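PDB 4HW6: hypothetical protein, IPT/TIG domain protein from Bacteroides ovatus, which is of unknown function but, with an IPT/TIG domain joined to a six-bladed beta-propeller, probably binds carbohydrate as an auxiliary nutrient-binding protein. Local coordinates for residues A[293-298]-A[320-325]; A[335-340]-A[359-364]; A[363-368]-A[401-406]. All blocks are in the same frame, centred on the assembly; numbering follows the deposited sequence. Where two conformers were deposited one is given.

Contact 1: residues A[293-298]-A[320-325]. With EDO (1,2-ethanediol), chain G.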
ATOM      1  N   GLY A 293      17.903  -9.089   7.950  1.00 14.21           N
ATOM      2  CA  GLY A 293      18.841  -8.962   9.031  1.00 15.79           C
ATOM      3  C   GLY A 293      20.188  -8.370   8.673  1.00 13.92           C
ATOM      4  O   GLY A 293      20.956  -8.069   9.584  1.00 14.09           O
ATOM      5  N   LYS A 294      20.487  -8.217   7.382  1.00 13.76           N
ATOM      6  CA  LYS A 294      21.795  -7.702   6.945  1.00 13.74           C
ATOM      7  C   LYS A 294      21.737  -6.367   6.210  1.00 11.55           C
ATOM      8  O   LYS A 294      22.773  -5.840   5.780  1.00 12.99           O
ATOM      9  CB  LYS A 294      22.525  -8.720   6.059  1.00 14.58           C
ATOM     10  CG  LYS A 294      22.614 -10.107   6.637  1.00 16.52           C
ATOM     11  CD  LYS A 294      23.337 -10.167   7.951  1.00 18.16           C
ATOM     12  CE  LYS A 294      23.519 -11.627   8.340  1.00 25.38           C
ATOM     13  NZ  LYS A 294      24.260 -11.752   9.615  1.00 23.65           N
ATOM     14  N   HIS A 295      20.546  -5.791   6.103  1.00 11.96           N
ATOM     15  CA  HIS A 295      20.401  -4.367   5.772  1.00 12.34           C
ATOM     16  C   HIS A 295      20.751  -4.074   4.319  1.00 13.47           C
ATOM     17  O   HIS A 295      21.308  -3.038   4.004  1.00 11.90           O
ATOM     18  CB  HIS A 295      21.228  -3.527   6.738  1.00 13.33           C
ATOM     19  CG  HIS A 295      21.086  -3.971   8.147  1.00 13.78           C
ATOM     20  ND1 HIS A 295      19.879  -3.940   8.798  1.00 13.72           N
ATOM     21  CD2 HIS A 295      21.978  -4.498   9.015  1.00 14.32           C
ATOM     22  CE1 HIS A 295      20.027  -4.446  10.015  1.00 14.79           C
ATOM     23  NE2 HIS A 295      21.300  -4.774  10.178  1.00 14.29           N
ATOM     24  N   CYS A 296      20.342  -4.957   3.430  1.00 12.10           N
ATOM     25  CA  CYS A 296      20.622  -4.766   2.009  1.00 12.55           C
ATOM     26  C   CYS A 296      19.605  -5.519   1.185  1.00 13.20           C
ATOM     27  O   CYS A 296      18.843  -6.350   1.711  1.00 12.47           O
ATOM     28  CB  CYS A 296      22.058  -5.137   1.680  1.00 12.77           C
ATOM     29  SG  CYS A 296      22.488  -6.808   2.131  1.00 14.80           S
ATOM     30  N   ILE A 297      19.518  -5.142  -0.087  1.00 12.39           N
ATOM     31  CA  ILE A 297      18.624  -5.774  -1.031  1.00 11.80           C
ATOM     32  C   ILE A 297      19.457  -6.245  -2.231  1.00 11.66           C
ATOM     33  O   ILE A 297      20.269  -5.489  -2.777  1.00 12.64           O
ATOM     34  CB  ILE A 297      17.504  -4.811  -1.508  1.00 12.17           C
ATOM     35  CG1 ILE A 297      16.638  -4.338  -0.335  1.00 12.35           C
ATOM     36  CG2 ILE A 297      16.650  -5.497  -2.593  1.00 12.15           C
ATOM     37  CD1 ILE A 297      15.614  -3.259  -0.695  1.00 12.52           C
ATOM     38  N   TYR A 298      19.260  -7.497  -2.618  1.00 11.48           N
ATOM     39  CA  TYR A 298      19.899  -8.067  -3.790  1.00 11.99           C
ATOM     40  C   TYR A 298      18.846  -8.326  -4.852  1.00 12.68           C
ATOM     41  O   TYR A 298      17.630  -8.369  -4.565  1.00 13.52           O
ATOM     42  CB  TYR A 298      20.537  -9.420  -3.446  1.00 13.85           C
ATOM     43  CG  TYR A 298      21.856  -9.435  -2.715  1.00 13.12           C
ATOM     44  CD1 TYR A 298      22.042  -8.745  -1.529  1.00 13.09           C
ATOM     45  CD2 TYR A 298      22.907 -10.231  -3.177  1.00 13.74           C
ATOM     46  CE1 TYR A 298      23.248  -8.821  -0.827  1.00 13.15           C
ATOM     47  CE2 TYR A 298      24.112 -10.295  -2.488  1.00 14.15           C
ATOM     48  CZ  TYR A 298      24.274  -9.582  -1.305  1.00 13.39           C
ATOM     49  OH  TYR A 298      25.480  -9.682  -0.609  1.00 14.67           O
ATOM     50  N   SER A 320      25.498  -5.952   6.423  1.00 13.75           N
ATOM     51  CA  SER A 320      25.903  -5.864   7.840  1.00 14.51           C
ATOM     52  C   SER A 320      26.258  -4.434   8.324  1.00 15.89           C
ATOM     53  O   SER A 320      26.918  -4.272   9.352  1.00 16.67           O
ATOM     54  CB  SER A 320      27.041  -6.859   8.150  1.00 17.06           C
ATOM     55  OG  SER A 320      26.685  -8.183   7.733  1.00 17.91           O
ATOM     56  N   SER A 321      25.805  -3.410   7.593  1.00 14.15           N
ATOM     57  CA  SER A 321      26.052  -2.018   7.962  0.50 14.87           C
ATOM     58  C   SER A 321      24.719  -1.283   8.045  1.00 14.99           C
ATOM     59  O   SER A 321      24.286  -0.652   7.089  1.00 15.32           O
ATOM     60  CB  SER A 321      26.985  -1.332   6.954  0.50 15.83           C
ATOM     61  OG  SER A 321      27.346  -0.035   7.411  0.50 16.63           O
ATOM     62  N   PRO A 322      24.031  -1.396   9.187  1.00 13.02           N
ATOM     63  CA  PRO A 322      22.739  -0.716   9.320  1.00 13.73           C
ATOM     64  C   PRO A 322      22.880   0.800   9.390  1.00 15.67           C
ATOM     65  O   PRO A 322      23.847   1.332   9.953  1.00 16.07           O
ATOM     66  CB  PRO A 322      22.184  -1.273  10.639  1.00 14.62           C
ATOM     67  CG  PRO A 322      23.417  -1.594  11.438  1.00 15.28           C
ATOM     68  CD  PRO A 322      24.392  -2.127  10.422  1.00 14.89           C
ATOM     69  N   GLY A 323      21.896   1.496   8.847  1.00 15.90           N
ATOM     70  CA  GLY A 323      21.863   2.936   8.919  1.00 15.49           C
ATOM     71  C   GLY A 323      20.661   3.467   8.166  1.00 14.39           C
ATOM     72  O   GLY A 323      19.961   2.712   7.487  1.00 14.13           O
ATOM     73  N   TRP A 324      20.430   4.767   8.313  1.00 15.39           N
ATOM     74  CA  TRP A 324      19.399   5.469   7.561  1.00 15.98           C
ATOM     75  C   TRP A 324      20.103   6.508   6.703  1.00 15.69           C
ATOM     76  O   TRP A 324      20.354   7.636   7.131  1.00 14.31           O
ATOM     77  CB  TRP A 324      18.353   6.121   8.468  1.00 17.12           C
ATOM     78  CG  TRP A 324      17.326   6.855   7.657  1.00 15.37           C
ATOM     79  CD1 TRP A 324      16.429   6.323   6.817  1.00 15.84           C
ATOM     80  CD2 TRP A 324      17.166   8.262   7.587  1.00 16.02           C
ATOM     81  NE1 TRP A 324      15.678   7.303   6.231  1.00 15.39           N
ATOM     82  CE2 TRP A 324      16.107   8.514   6.695  1.00 16.69           C
ATOM     83  CE3 TRP A 324      17.809   9.343   8.208  1.00 17.51           C
ATOM     84  CZ2 TRP A 324      15.681   9.803   6.387  1.00 19.69           C
ATOM     85  CZ3 TRP A 324      17.375  10.627   7.915  1.00 22.31           C
ATOM     86  CH2 TRP A 324      16.306  10.839   7.020  1.00 22.30           C
ATOM     87  N   VAL A 325      20.473   6.103   5.492  1.00 14.08           N
ATOM     88  CA  VAL A 325      21.164   6.970   4.563  1.00 14.63           C
ATOM     89  C   VAL A 325      20.522   6.772   3.181  1.00 14.85           C
ATOM     90  O   VAL A 325      20.578   5.681   2.597  1.00 13.98           O
ATOM     91  CB  VAL A 325      22.681   6.679   4.502  1.00 17.14           C
ATOM     92  CG1 VAL A 325      23.344   7.586   3.477  1.00 18.97           C
ATOM     93  CG2 VAL A 325      23.334   6.836   5.878  1.00 18.87           C
TER
HETATM   94  C1  EDO G 503      22.907   3.286  14.198  1.00 32.84           C
HETATM   95  O1  EDO G 503      23.674   2.656  15.244  1.00 31.63           O
HETATM   96  C2  EDO G 503      22.871   2.385  12.965  1.00 28.65           C
HETATM   97  O2  EDO G 503      24.184   2.300  12.388  1.00 27.03           O
HETATM   98  O   HOH W   1      22.796  -0.835   4.667  1.00 10.79           O
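Pro322 CB sits over the face of the His295 imidazole, 3.6 Å from the centroid of the His295 ring and 11° off the ring normal, which makes this a CH-pi contact over the face rather than at a rim. The pyrrolidine CD also approaches the ring, 3.7 Å from His295 CD2. On the other face the backbone carbon of Gly293 lies 4.0 Å above the plane, nearer the rim, so the imidazole is sandwiched between a proline and its own turn. Next to it the backbones are tied directly, Ser320 N donating to Lys294 O at 2.8 Å with a fairly straight N-H (157°). The aliphatic part of Lys294 runs beside Ser320, with CD 3.9 Å from OG. A water lies 2.7 Å from His295 O and 2.8 Å from Ser321 O, linking the two carbonyls.

In the next shell, His295 CG stands anti to the carbonyl carbon (chi1 -44°), turning ND1 to the backbone N-H of Gly336, while Trp335 meets the ring edge-to-face. The contact thus joins the turn between strands 286-291 and 296-301 of one propeller blade to the surface loop leading into the next. Substituting an alanine for His295 would probably leave Pro322 without the ring it covers and the N-H of Gly336 without its acceptor, weakening the seam between the blades. Pro322 O meanwhile holds the hydroxyl O2 of an ethanediol, probably from the crystallisation liquor. Because ND1 receives a backbone N-H, it must offer a lone pair, and a neutral ring would probably carry its proton on NE2; one imidazole therefore serves as a polar acceptor at ND1 and an apolar platform across its face.

Contact 2: residues A[335-340]-A[359-364]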
ATOM      1  N   TRP A 335      18.111  -0.176   7.271  1.00 12.88           N
ATOM      2  CA  TRP A 335      18.094  -0.636   8.648  1.00 12.70           C
ATOM      3  C   TRP A 335      16.859  -1.496   8.904  1.00 11.64           C
ATOM      4  O   TRP A 335      15.760  -1.008   9.181  1.00 13.17           O
ATOM      5  CB  TRP A 335      18.197   0.537   9.638  1.00 13.60           C
ATOM      6  CG  TRP A 335      18.685   0.096  11.020  1.00 16.26           C
ATOM      7  CD1 TRP A 335      18.875  -1.168  11.456  1.00 17.75           C
ATOM      8  CD2 TRP A 335      18.978   0.944  12.129  1.00 19.06           C
ATOM      9  NE1 TRP A 335      19.325  -1.173  12.752  1.00 19.03           N
ATOM     10  CE2 TRP A 335      19.371   0.112  13.198  1.00 22.38           C
ATOM     11  CE3 TRP A 335      18.913   2.323  12.333  1.00 25.59           C
ATOM     12  CZ2 TRP A 335      19.716   0.615  14.454  1.00 29.47           C
ATOM     13  CZ3 TRP A 335      19.272   2.824  13.577  1.00 26.43           C
ATOM     14  CH2 TRP A 335      19.662   1.968  14.618  1.00 28.01           C
ATOM     15  N   GLY A 336      17.065  -2.801   8.797  1.00 12.15           N
ATOM     16  CA  GLY A 336      15.987  -3.769   8.940  1.00 12.41           C
ATOM     17  C   GLY A 336      14.913  -3.709   7.894  1.00 12.92           C
ATOM     18  O   GLY A 336      13.725  -3.676   8.225  1.00 11.98           O
ATOM     19  N   PRO A 337      15.308  -3.751   6.608  1.00 12.34           N
ATOM     20  CA  PRO A 337      14.297  -3.753   5.561  1.00 11.94           C
ATOM     21  C   PRO A 337      13.479  -5.033   5.683  1.00 12.37           C
ATOM     22  O   PRO A 337      14.042  -6.120   5.806  1.00 12.38           O
ATOM     23  CB  PRO A 337      15.118  -3.757   4.282  1.00 11.94           C
ATOM     24  CG  PRO A 337      16.422  -4.400   4.651  1.00 11.60           C
ATOM     25  CD  PRO A 337      16.656  -3.902   6.067  1.00 12.40           C
ATOM     26  N   ASN A 338      12.165  -4.902   5.694  1.00 11.43           N
ATOM     27  CA  ASN A 338      11.276  -6.016   5.910  1.00 13.01           C
ATOM     28  C   ASN A 338      10.461  -6.313   4.654  1.00 14.30           C
ATOM     29  O   ASN A 338      11.063  -6.797   3.689  1.00 19.25           O
ATOM     30  CB  ASN A 338      10.482  -5.869   7.212  1.00 13.95           C
ATOM     31  CG  ASN A 338      11.165  -6.606   8.366  1.00 15.64           C
ATOM     32  OD1 ASN A 338      10.786  -7.731   8.687  1.00 18.63           O
ATOM     33  ND2 ASN A 338      12.233  -6.011   8.932  1.00 11.30           N
ATOM     34  N   GLN A 339       9.157  -6.050   4.613  1.00 12.38           N
ATOM     35  CA  GLN A 339       8.407  -6.350   3.411  1.00 12.11           C
ATOM     36  C   GLN A 339       8.551  -5.232   2.385  1.00 12.82           C
ATOM     37  O   GLN A 339       8.711  -4.060   2.742  1.00 13.68           O
ATOM     38  CB  GLN A 339       6.927  -6.570   3.727  1.00 12.43           C
ATOM     39  CG  GLN A 339       6.147  -7.072   2.543  1.00 13.87           C
ATOM     40  CD  GLN A 339       4.748  -7.564   2.892  1.00 14.33           C
ATOM     41  OE1 GLN A 339       4.178  -7.184   3.914  1.00 13.52           O
ATOM     42  NE2 GLN A 339       4.183  -8.417   2.016  1.00 18.04           N
ATOM     43  N   GLY A 340       8.589  -5.619   1.121  1.00 13.22           N
ATOM     44  CA  GLY A 340       8.444  -4.686   0.030  1.00 12.87           C
ATOM     45  C   GLY A 340       7.489  -5.127  -1.046  1.00 14.19           C
ATOM     46  O   GLY A 340       7.231  -6.309  -1.209  1.00 14.88           O
ATOM     47  N   PHE A 359       9.255  -0.285   0.338  1.00 12.06           N
ATOM     48  CA  PHE A 359       9.500  -1.203   1.412  1.00 11.81           C
ATOM     49  C   PHE A 359       9.535  -0.557   2.771  1.00 13.63           C
ATOM     50  O   PHE A 359       9.846   0.639   2.924  1.00 13.16           O
ATOM     51  CB  PHE A 359      10.790  -2.021   1.176  1.00 11.85           C
ATOM     52  CG  PHE A 359      12.058  -1.206   1.156  1.00 11.69           C
ATOM     53  CD1 PHE A 359      12.465  -0.523   0.023  1.00 13.08           C
ATOM     54  CD2 PHE A 359      12.868  -1.134   2.280  1.00 11.76           C
ATOM     55  CE1 PHE A 359      13.636   0.233   0.022  1.00 13.07           C
ATOM     56  CE2 PHE A 359      14.041  -0.396   2.275  1.00 11.75           C
ATOM     57  CZ  PHE A 359      14.426   0.288   1.151  1.00 12.80           C
ATOM     58  N   CYS A 360       9.201  -1.374   3.779  1.00 13.26           N
ATOM     59  CA  CYS A 360       9.284  -0.928   5.157  1.00 12.76           C
ATOM     60  C   CYS A 360      10.695  -1.175   5.699  1.00 13.05           C
ATOM     61  O   CYS A 360      11.214  -2.279   5.605  1.00 14.55           O
ATOM     62  CB  CYS A 360       8.272  -1.687   5.995  1.00 14.22           C
ATOM     63  SG  CYS A 360       6.602  -1.126   5.616  1.00 17.83           S
ATOM     64  N   ASP A 361      11.309  -0.123   6.218  1.00 13.05           N
ATOM     65  CA  ASP A 361      12.652  -0.189   6.781  1.00 13.67           C
ATOM     66  C   ASP A 361      12.380  -0.127   8.279  1.00 13.65           C
ATOM     67  O   ASP A 361      12.236   0.940   8.851  1.00 15.24           O
ATOM     68  CB  ASP A 361      13.477   0.984   6.253  1.00 13.20           C
ATOM     69  CG  ASP A 361      14.988   0.710   6.210  1.00 16.52           C
ATOM     70  OD1 ASP A 361      15.416  -0.421   5.861  1.00 16.39           O
ATOM     71  OD2 ASP A 361      15.751   1.665   6.486  1.00 15.32           O
ATOM     72  N   ARG A 362      12.249  -1.301   8.890  1.00 13.82           N
ATOM     73  CA  ARG A 362      11.694  -1.427  10.212  1.00 13.35           C
ATOM     74  C   ARG A 362      12.452  -0.642  11.265  1.00 12.63           C
ATOM     75  O   ARG A 362      11.842   0.036  12.124  1.00 13.44           O
ATOM     76  CB  ARG A 362      11.615  -2.910  10.582  1.00 14.48           C
ATOM     77  CG  ARG A 362      11.053  -3.201  11.958  1.00 16.64           C
ATOM     78  CD  ARG A 362      11.015  -4.694  12.203  1.00 18.57           C
ATOM     79  NE  ARG A 362      10.809  -5.028  13.619  1.00 19.40           N
ATOM     80  CZ  ARG A 362       9.704  -5.559  14.165  1.00 23.92           C
ATOM     81  NH1 ARG A 362       8.592  -5.798  13.473  1.00 21.68           N
ATOM     82  NH2 ARG A 362       9.711  -5.846  15.465  1.00 23.90           N
ATOM     83  N   ASP A 363      13.767  -0.689  11.209  1.00 12.69           N
ATOM     84  CA  ASP A 363      14.577  -0.109  12.278  1.00 13.08           C
ATOM     85  C   ASP A 363      15.035   1.322  12.062  1.00 13.51           C
ATOM     86  O   ASP A 363      15.514   1.944  13.000  1.00 13.02           O
ATOM     87  CB  ASP A 363      15.728  -1.058  12.635  1.00 15.52           C
ATOM     88  CG  ASP A 363      15.218  -2.404  13.134  1.00 22.72           C
ATOM     89  OD1 ASP A 363      14.351  -2.437  14.008  1.00 21.44           O
ATOM     90  OD2 ASP A 363      15.637  -3.444  12.615  1.00 23.25           O
ATOM     91  N   SER A 364      14.815   1.872  10.862  1.00 12.30           N
ATOM     92  CA  SER A 364      14.869   3.313  10.661  1.00 13.59           C
ATOM     93  C   SER A 364      13.489   3.958  10.788  1.00 12.26           C
ATOM     94  O   SER A 364      13.378   5.190  10.760  1.00 13.19           O
ATOM     95  CB  SER A 364      15.477   3.680   9.305  1.00 14.34           C
ATOM     96  OG  SER A 364      14.600   3.334   8.258  1.00 16.12           O
TER
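Trp335 and Asp363 cross at about a right angle, the indole plane turned 61° from the carboxylate. The methylene does the touching: Asp363 CB lies 3.5 Å from the centroid of the Trp335 five-membered ring, over the face. Asp363 O covers the same face farther along, 3.5 Å from Trp335 CE3. Trp335 O receives Asp363 N, fixing the backbone beneath the indole.

Asp361 faces the start of the same segment. With CG anti to the backbone N (chi1 -153°), its carboxylate reaches Trp335 N, which donates to Asp361 OD1 at 3.1 Å on the syn side and more weakly to OD2. Ser364 OG donates to Asp361 OD2 from the anti side at 2.7 Å, and Arg368 adds a salt bridge, so several donors restrain this carboxylate.

The pairing belongs to a beta hairpin, strands 337-344 and 355-361, at one margin of a propeller blade. Pro337 with Asp361 and Gly340 with Phe359 form antiparallel non-hydrogen-bonded pairs, and the register slips by one residue between them, a beta bulge. Asn338 N to Cys360 O and Cys360 N to Gln339 O are the bonds inside it.

Asn338 and Arg362 sit either side of the Gly336 carbonyl: Asn338 ND2 and Arg362 N each donate to Gly336 O at 2.9 Å, from opposite faces of its plane. Asn338 ND2 also rests on the aliphatic part of Arg362, 3.6 Å from Arg362 CB, while Arg362 NH1 bonds to Thr405 OG1. Gly336 has positive phi, and a CB there would clash with Asp363 OD2. Beyond it Pro337 CB packs 4.0 Å from Phe359 CD2.

Contact 3: residues A[363-368]-A[401-406]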
ATOM      1  N   ASP A 363      13.767  -0.689  11.209  1.00 12.69           N
ATOM      2  CA  ASP A 363      14.577  -0.109  12.278  1.00 13.08           C
ATOM      3  C   ASP A 363      15.035   1.322  12.062  1.00 13.51           C
ATOM      4  O   ASP A 363      15.514   1.944  13.000  1.00 13.02           O
ATOM      5  CB  ASP A 363      15.728  -1.058  12.635  1.00 15.52           C
ATOM      6  CG  ASP A 363      15.218  -2.404  13.134  1.00 22.72           C
ATOM      7  OD1 ASP A 363      14.351  -2.437  14.008  1.00 21.44           O
ATOM      8  OD2 ASP A 363      15.637  -3.444  12.615  1.00 23.25           O
ATOM      9  N   SER A 364      14.815   1.872  10.862  1.00 12.30           N
ATOM     10  CA  SER A 364      14.869   3.313  10.661  1.00 13.59           C
ATOM     11  C   SER A 364      13.489   3.958  10.788  1.00 12.26           C
ATOM     12  O   SER A 364      13.378   5.190  10.760  1.00 13.19           O
ATOM     13  CB  SER A 364      15.477   3.680   9.305  1.00 14.34           C
ATOM     14  OG  SER A 364      14.600   3.334   8.258  1.00 16.12           O
ATOM     15  N   HIS A 365      12.458   3.116  10.936  1.00 11.76           N
ATOM     16  CA  HIS A 365      11.058   3.522  11.137  1.00 11.32           C
ATOM     17  C   HIS A 365      10.498   4.302   9.950  1.00 12.14           C
ATOM     18  O   HIS A 365       9.739   5.281  10.113  1.00 12.73           O
ATOM     19  CB  HIS A 365      10.885   4.279  12.449  1.00 11.55           C
ATOM     20  CG  HIS A 365      11.499   3.569  13.618  1.00 12.69           C
ATOM     21  ND1 HIS A 365      10.844   2.559  14.297  1.00 12.96           N
ATOM     22  CD2 HIS A 365      12.690   3.739  14.241  1.00 12.81           C
ATOM     23  CE1 HIS A 365      11.618   2.127  15.275  1.00 12.50           C
ATOM     24  NE2 HIS A 365      12.760   2.796  15.241  1.00 12.35           N
ATOM     25  N   THR A 366      10.824   3.833   8.746  1.00 12.88           N
ATOM     26  CA  THR A 366      10.404   4.497   7.530  1.00 12.60           C
ATOM     27  C   THR A 366       9.805   3.544   6.503  1.00 13.15           C
ATOM     28  O   THR A 366      10.012   2.312   6.534  1.00 13.19           O
ATOM     29  CB  THR A 366      11.588   5.245   6.873  1.00 13.00           C
ATOM     30  OG1 THR A 366      12.661   4.318   6.625  1.00 13.92           O
ATOM     31  CG2 THR A 366      12.088   6.374   7.764  1.00 13.33           C
ATOM     32  N   VAL A 367       9.060   4.134   5.586  1.00 12.43           N
ATOM     33  CA  VAL A 367       8.738   3.526   4.317  1.00 13.50           C
ATOM     34  C   VAL A 367       9.677   4.180   3.296  1.00 13.07           C
ATOM     35  O   VAL A 367       9.787   5.415   3.242  1.00 12.71           O
ATOM     36  CB  VAL A 367       7.263   3.744   3.927  1.00 13.73           C
ATOM     37  CG1 VAL A 367       6.978   3.131   2.550  1.00 13.62           C
ATOM     38  CG2 VAL A 367       6.317   3.135   4.990  1.00 15.30           C
ATOM     39  N   ARG A 368      10.379   3.354   2.522  1.00 11.83           N
ATOM     40  CA  ARG A 368      11.405   3.821   1.594  1.00 12.38           C
ATOM     41  C   ARG A 368      11.080   3.317   0.205  1.00 12.27           C
ATOM     42  O   ARG A 368      10.227   2.438   0.048  1.00 13.89           O
ATOM     43  CB  ARG A 368      12.810   3.414   2.080  1.00 12.66           C
ATOM     44  CG  ARG A 368      13.077   3.989   3.469  1.00 14.24           C
ATOM     45  CD  ARG A 368      14.427   3.663   4.067  1.00 15.14           C
ATOM     46  NE  ARG A 368      15.466   4.509   3.501  1.00 15.22           N
ATOM     47  CZ  ARG A 368      16.755   4.320   3.756  1.00 15.79           C
ATOM     48  NH1 ARG A 368      17.125   3.358   4.591  1.00 13.66           N
ATOM     49  NH2 ARG A 368      17.670   5.090   3.219  1.00 15.92           N
ATOM     50  N   PHE A 401       6.332   6.391  12.692  1.00 12.45           N
ATOM     51  CA  PHE A 401       5.990   4.996  12.809  1.00 12.23           C
ATOM     52  C   PHE A 401       6.843   4.395  13.920  1.00 11.86           C
ATOM     53  O   PHE A 401       7.805   4.999  14.389  1.00 12.19           O
ATOM     54  CB  PHE A 401       6.361   4.226  11.552  1.00 12.46           C
ATOM     55  CG  PHE A 401       5.644   4.690  10.295  1.00 13.46           C
ATOM     56  CD1 PHE A 401       4.344   4.294  10.038  1.00 13.64           C
ATOM     57  CD2 PHE A 401       6.299   5.476   9.364  1.00 15.61           C
ATOM     58  CE1 PHE A 401       3.692   4.697   8.872  1.00 14.13           C
ATOM     59  CE2 PHE A 401       5.656   5.874   8.202  1.00 15.73           C
ATOM     60  CZ  PHE A 401       4.350   5.483   7.962  1.00 14.17           C
ATOM     61  N   ASN A 402       6.541   3.158  14.262  1.00 13.01           N
ATOM     62  CA  ASN A 402       7.359   2.422  15.252  1.00 12.45           C
ATOM     63  C   ASN A 402       7.420   0.978  14.812  1.00 12.26           C
ATOM     64  O   ASN A 402       6.484   0.196  15.062  1.00 13.96           O
ATOM     65  CB  ASN A 402       6.773   2.540  16.669  1.00 13.76           C
ATOM     66  CG  ASN A 402       7.718   2.044  17.740  1.00 14.25           C
ATOM     67  OD1 ASN A 402       8.752   1.427  17.431  1.00 15.70           O
ATOM     68  ND2 ASN A 402       7.393   2.345  19.016  1.00 14.27           N
ATOM     69  N   HIS A 403       8.516   0.650  14.145  1.00 11.63           N
ATOM     70  CA  HIS A 403       8.740  -0.661  13.526  1.00 11.87           C
ATOM     71  C   HIS A 403       7.726  -0.985  12.431  1.00 12.34           C
ATOM     72  O   HIS A 403       7.031  -2.009  12.455  1.00 13.39           O
ATOM     73  CB  HIS A 403       8.837  -1.744  14.599  1.00 12.04           C
ATOM     74  CG  HIS A 403      10.055  -1.618  15.438  1.00 14.78           C
ATOM     75  ND1 HIS A 403      10.069  -1.917  16.781  1.00 20.73           N
ATOM     76  CD2 HIS A 403      11.319  -1.235  15.126  1.00 18.02           C
ATOM     77  CE1 HIS A 403      11.288  -1.711  17.261  1.00 22.25           C
ATOM     78  NE2 HIS A 403      12.069  -1.312  16.275  1.00 18.81           N
ATOM     79  N   PRO A 404       7.647  -0.103  11.425  1.00 12.40           N
ATOM     80  CA  PRO A 404       6.843  -0.466  10.284  1.00 11.96           C
ATOM     81  C   PRO A 404       7.454  -1.678   9.607  1.00 12.58           C
ATOM     82  O   PRO A 404       8.656  -1.679   9.356  1.00 13.28           O
ATOM     83  CB  PRO A 404       6.938   0.768   9.385  1.00 12.71           C
ATOM     84  CG  PRO A 404       8.212   1.430   9.744  1.00 12.58           C
ATOM     85  CD  PRO A 404       8.482   1.082  11.180  1.00 12.83           C
ATOM     86  N   THR A 405       6.649  -2.682   9.276  1.00 12.77           N
ATOM     87  CA  THR A 405       7.168  -3.974   8.873  1.00 12.52           C
ATOM     88  C   THR A 405       6.553  -4.532   7.596  1.00 12.52           C
ATOM     89  O   THR A 405       7.260  -4.986   6.708  1.00 13.74           O
ATOM     90  CB  THR A 405       6.981  -4.977  10.028  1.00 14.14           C
ATOM     91  OG1 THR A 405       7.657  -4.468  11.188  1.00 14.51           O
ATOM     92  CG2 THR A 405       7.539  -6.345   9.689  1.00 15.16           C
ATOM     93  N   SER A 406       5.239  -4.486   7.502  1.00 12.49           N
ATOM     94  CA  SER A 406       4.511  -5.013   6.393  1.00 12.49           C
ATOM     95  C   SER A 406       3.897  -3.886   5.564  1.00 13.31           C
ATOM     96  O   SER A 406       3.675  -2.758   6.057  1.00 13.62           O
ATOM     97  CB  SER A 406       3.442  -5.990   6.919  1.00 13.91           C
ATOM     98  OG  SER A 406       2.548  -5.337   7.807  1.00 14.63           O
TER
HETATM   99  O   HOH W   2       9.068   7.225  11.890  1.00 12.25           O
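Asp363 points its carboxylate at His403, with OD1 3.4 Å from both His403 NE2 and CD2 and the two planes nearly perpendicular (87°). This is a junction between neighbouring blades of the beta-propeller: segment 363-368 turns into strand 366-370 of one blade, and segment 401-406 enters strand 404-410 of the blade that follows. His403 ND1 is hydrogen-bonded to Asp422.

His365 contributes the largest share of the contact. Together with Thr366 it opposes the single residue Asp361, forming a G1 beta bulge, and the positive phi of His365 suits the first position of that bulge. A chi1 of -50° sets its CG across from the backbone carbonyl carbon and swings the imidazole toward the second segment. There ND1 accepts the backbone N-H of His403 at 3.0 Å, the bond almost straight (167°) and the donor only slightly out of the ring plane. ND1 must therefore present a lone pair. The two imidazoles run alongside each other in the same direction, His365 CE1 3.4 Å from His403 CD2, with their planes inclined obliquely. On the backbone side, Pro404 CD packs against His365 CA at 3.5 Å, while His365 O meets the edge of the Phe401 ring at CD2. A water extends this link, donating to His365 O at 2.7 Å and accepting from Phe401 N.

Thr366 turns away from the partner segment and gives its hydroxyl proton to Ser364 OG, yet its backbone still brushes the proline, N lying 3.7 Å from Pro404 CG. Val367 completes the walk among apolar neighbours that include Ile418 and Tyr379, with its CG2 set 4.3 Å from Phe401 CZ.

The three contacts follow one another round the propeller. Contact 1 closes before contact 2 opens, and contact 3 begins on Asp363 and Ser364, where contact 2 ends. Their centres lie about 9 Å (1 to 2), 6 Å (2 to 3) and 13 Å (1 to 3) apart. Contact 2 stays within one blade, whose strands 355-361 and 366-370, neighbours in its sheet, lead on into contact 3, whereas contacts 1 and 3 face the two adjoining blades. The seams share a pattern: in each, a histidine ND1 takes the N-H of the residue just before the proline that opens a strand, consistent with repeated blade architecture stitched together by histidines at equivalent positions.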